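Local atomic coordinates of DNA alpha-glucosyltransferase (Enterobacteria phage T4, PDB entry 1XV5), a protein that belongs to the GT-B class of glycosyltransferases, built from two Rossmann-like domains that face each other across a cleft. Residues D136-H141 and E168-Y173. Sequence-based numbering, arbitrary orientation.
Sequences DVIFSH and EAPTVY
Tyr173 and Ile138 meet through their backbones, Tyr173 N donating to Ile138 O over 2.8 Å in a nearly straight bond (174° at the hydrogen). Two residues on from Ile138, Ser140 N donates to Tyr173 O at 2.9 Å, so the carbonyl of Ile138 and both backbone polar atoms of Tyr173 are paired. Before this point the chains diverge, and a water bridges Thr171 O and Ile138 N.

In the Tyr173 side chain CG is anti to the carbonyl carbon (chi1 -60°), which sends the ring back along strand 137-140 toward Val137. Its CB packs against Phe139 CD2 at 3.7 Å; CD2 runs past the Ile138 carbonyl oxygen, which sits at the ring edge, and on to Val137 CG1 at 4.1 Å. Thr171 CG2 lies over one ring face, offset toward the rim. At the tip, OH is hydrogen-bonded to Lys401 NZ, on the C-terminal residue, and, weakly, to a water that donates to Asp136 O.

On the other face of the sheet, Ile138 divides its branches: CD1 reaches Pro170 CG at 3.6 Å, while CG2 meets Val172 CG2. Val172 CG1 touches Ser140 OG, which is hydrogen-bonded to Asn148 OD1 of helix 146-155. That helix is the crossover of this beta-alpha-beta unit, and Phe147 from it packs on Ile138; helix 388-399 covers the Phe139 and Tyr173 side.

The two direct bonds set the parallel register of edge strand 172-174 at Phe139 and Tyr173; where the chain splays away, a water that donates to Thr171 O and only weakly accepts from Ile138 N replaces a direct bond.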
ATOM      1  N   ASP A 136       2.172   9.655 -20.959  1.00 20.58           N
ATOM      2  CA  ASP A 136       1.081  10.408 -21.561  1.00 21.09           C
ATOM      3  C   ASP A 136       0.108  10.751 -20.440  1.00 20.15           C
ATOM      4  O   ASP A 136      -0.708  11.665 -20.562  1.00 20.29           O
ATOM      5  CB  ASP A 136       0.371   9.570 -22.624  1.00 21.72           C
ATOM      6  CG  ASP A 136       1.265   9.255 -23.803  1.00 23.80           C
ATOM      7  OD1 ASP A 136       1.681   8.086 -23.948  1.00 23.85           O
ATOM      8  OD2 ASP A 136       1.562  10.183 -24.583  1.00 24.83           O
ATOM      9  N   VAL A 137       0.207  10.000 -19.347  1.00 19.13           N
ATOM     10  CA  VAL A 137      -0.640  10.194 -18.176  1.00 18.25           C
ATOM     11  C   VAL A 137       0.202   9.910 -16.934  1.00 18.40           C
ATOM     12  O   VAL A 137       0.885   8.887 -16.864  1.00 19.00           O
ATOM     13  CB  VAL A 137      -1.844   9.221 -18.176  1.00 18.19           C
ATOM     14  CG1 VAL A 137      -2.743   9.504 -16.975  1.00 18.27           C
ATOM     15  CG2 VAL A 137      -2.633   9.356 -19.476  1.00 19.67           C
ATOM     16  N   ILE A 138       0.145  10.811 -15.958  1.00 18.46           N
ATOM     17  CA  ILE A 138       0.909  10.656 -14.724  1.00 17.92           C
ATOM     18  C   ILE A 138      -0.002  10.754 -13.503  1.00 17.51           C
ATOM     19  O   ILE A 138      -0.853  11.640 -13.436  1.00 17.39           O
ATOM     20  CB  ILE A 138       1.984  11.751 -14.607  1.00 19.74           C
ATOM     21  CG1 ILE A 138       2.879  11.733 -15.847  1.00 19.76           C
ATOM     22  CG2 ILE A 138       2.810  11.542 -13.343  1.00 18.03           C
ATOM     23  CD1 ILE A 138       3.812  12.926 -15.934  1.00 20.13           C
ATOM     24  N   PHE A 139       0.190   9.846 -12.546  1.00 16.86           N
ATOM     25  CA  PHE A 139      -0.602   9.823 -11.310  1.00 16.72           C
ATOM     26  C   PHE A 139       0.295   9.863 -10.069  1.00 16.55           C
ATOM     27  O   PHE A 139       1.400   9.313 -10.073  1.00 16.53           O
ATOM     28  CB  PHE A 139      -1.430   8.539 -11.194  1.00 16.41           C
ATOM     29  CG  PHE A 139      -2.591   8.444 -12.142  1.00 17.52           C
ATOM     30  CD1 PHE A 139      -2.496   7.678 -13.300  1.00 16.27           C
ATOM     31  CD2 PHE A 139      -3.809   9.041 -11.834  1.00 16.15           C
ATOM     32  CE1 PHE A 139      -3.600   7.501 -14.134  1.00 16.93           C
ATOM     33  CE2 PHE A 139      -4.918   8.871 -12.662  1.00 17.90           C
ATOM     34  CZ  PHE A 139      -4.814   8.097 -13.812  1.00 16.97           C
ATOM     35  N   SER A 140      -0.199  10.494  -9.004  1.00 15.57           N
ATOM     36  CA  SER A 140       0.525  10.556  -7.734  1.00 14.29           C
ATOM     37  C   SER A 140      -0.499  10.538  -6.599  1.00 12.92           C
ATOM     38  O   SER A 140      -1.678  10.800  -6.819  1.00 12.91           O
ATOM     39  CB  SER A 140       1.376  11.823  -7.635  1.00 13.89           C
ATOM     40  OG  SER A 140       0.587  12.956  -7.322  1.00 16.90           O
ATOM     41  N   HIS A 141      -0.042  10.236  -5.389  1.00 12.66           N
ATOM     42  CA  HIS A 141      -0.926  10.171  -4.226  1.00 14.15           C
ATOM     43  C   HIS A 141      -1.339  11.535  -3.673  1.00 13.38           C
ATOM     44  O   HIS A 141      -2.313  11.630  -2.924  1.00 14.53           O
ATOM     45  CB  HIS A 141      -0.261   9.385  -3.092  1.00 14.50           C
ATOM     46  CG  HIS A 141      -0.259   7.901  -3.291  1.00 13.91           C
ATOM     47  ND1 HIS A 141      -1.412   7.149  -3.322  1.00 14.15           N
ATOM     48  CD2 HIS A 141       0.765   7.025  -3.428  1.00 14.91           C
ATOM     49  CE1 HIS A 141      -1.100   5.873  -3.467  1.00 15.44           C
ATOM     50  NE2 HIS A 141       0.215   5.771  -3.533  1.00 14.52           N
ATOM     51  N   GLU A 168       6.247  23.483 -20.367  1.00 54.53           N
ATOM     52  CA  GLU A 168       5.398  23.385 -19.186  1.00 51.77           C
ATOM     53  C   GLU A 168       5.417  21.958 -18.657  1.00 48.84           C
ATOM     54  O   GLU A 168       5.432  21.002 -19.432  1.00 48.44           O
ATOM     55  CB  GLU A 168       3.954  23.758 -19.522  1.00 53.61           C
ATOM     56  CG  GLU A 168       3.709  25.231 -19.776  1.00 56.06           C
ATOM     57  CD  GLU A 168       2.241  25.530 -20.003  1.00 57.19           C
ATOM     58  OE1 GLU A 168       1.676  25.012 -20.991  1.00 57.66           O
ATOM     59  OE2 GLU A 168       1.652  26.277 -19.192  1.00 57.97           O
ATOM     60  N   ALA A 169       5.415  21.816 -17.338  1.00 45.13           N
ATOM     61  CA  ALA A 169       5.415  20.494 -16.730  1.00 41.42           C
ATOM     62  C   ALA A 169       4.118  19.794 -17.113  1.00 38.21           C
ATOM     63  O   ALA A 169       3.079  20.440 -17.275  1.00 37.89           O
ATOM     64  CB  ALA A 169       5.518  20.613 -15.213  1.00 41.91           C
ATOM     65  N   PRO A 170       4.163  18.465 -17.282  1.00 35.12           N
ATOM     66  CA  PRO A 170       2.958  17.719 -17.648  1.00 32.05           C
ATOM     67  C   PRO A 170       1.991  17.659 -16.467  1.00 29.27           C
ATOM     68  O   PRO A 170       2.385  17.879 -15.322  1.00 27.88           O
ATOM     69  CB  PRO A 170       3.508  16.350 -18.030  1.00 32.69           C
ATOM     70  CG  PRO A 170       4.680  16.205 -17.115  1.00 34.17           C
ATOM     71  CD  PRO A 170       5.329  17.570 -17.196  1.00 34.73           C
ATOM     72  N   THR A 171       0.728  17.366 -16.751  1.00 26.15           N
ATOM     73  CA  THR A 171      -0.285  17.289 -15.709  1.00 25.09           C
ATOM     74  C   THR A 171      -0.148  16.020 -14.875  1.00 23.09           C
ATOM     75  O   THR A 171       0.088  14.937 -15.409  1.00 21.88           O
ATOM     76  CB  THR A 171      -1.701  17.309 -16.315  1.00 26.50           C
ATOM     77  OG1 THR A 171      -1.857  18.472 -17.139  1.00 27.31           O
ATOM     78  CG2 THR A 171      -2.749  17.326 -15.213  1.00 26.27           C
ATOM     79  N   VAL A 172      -0.286  16.164 -13.560  1.00 20.77           N
ATOM     80  CA  VAL A 172      -0.218  15.019 -12.659  1.00 19.38           C
ATOM     81  C   VAL A 172      -1.591  14.895 -12.016  1.00 19.30           C
ATOM     82  O   VAL A 172      -2.085  15.842 -11.399  1.00 20.28           O
ATOM     83  CB  VAL A 172       0.832  15.209 -11.539  1.00 19.81           C
ATOM     84  CG1 VAL A 172       0.829  13.987 -10.611  1.00 19.86           C
ATOM     85  CG2 VAL A 172       2.216  15.408 -12.148  1.00 20.23           C
ATOM     86  N   TYR A 173      -2.207  13.730 -12.173  1.00 16.37           N
ATOM     87  CA  TYR A 173      -3.529  13.483 -11.618  1.00 16.16           C
ATOM     88  C   TYR A 173      -3.439  12.744 -10.296  1.00 15.81           C
ATOM     89  O   TYR A 173      -2.531  11.945 -10.077  1.00 16.61           O
ATOM     90  CB  TYR A 173      -4.351  12.643 -12.590  1.00 17.66           C
ATOM     91  CG  TYR A 173      -4.557  13.290 -13.936  1.00 20.30           C
ATOM     92  CD1 TYR A 173      -5.541  14.261 -14.120  1.00 22.72           C
ATOM     93  CD2 TYR A 173      -3.763  12.937 -15.025  1.00 23.04           C
ATOM     94  CE1 TYR A 173      -5.730  14.863 -15.359  1.00 24.89           C
ATOM     95  CE2 TYR A 173      -3.943  13.534 -16.269  1.00 25.48           C
ATOM     96  CZ  TYR A 173      -4.929  14.495 -16.428  1.00 25.12           C
ATOM     97  OH  TYR A 173      -5.113  15.083 -17.658  1.00 28.68           O
TER
HETATM   98  O   HOH W   1      -2.256  14.236 -19.254  1.00 41.84           O
HETATM   99  O   HOH W   2      -0.240  13.409 -17.496  1.00 21.88           O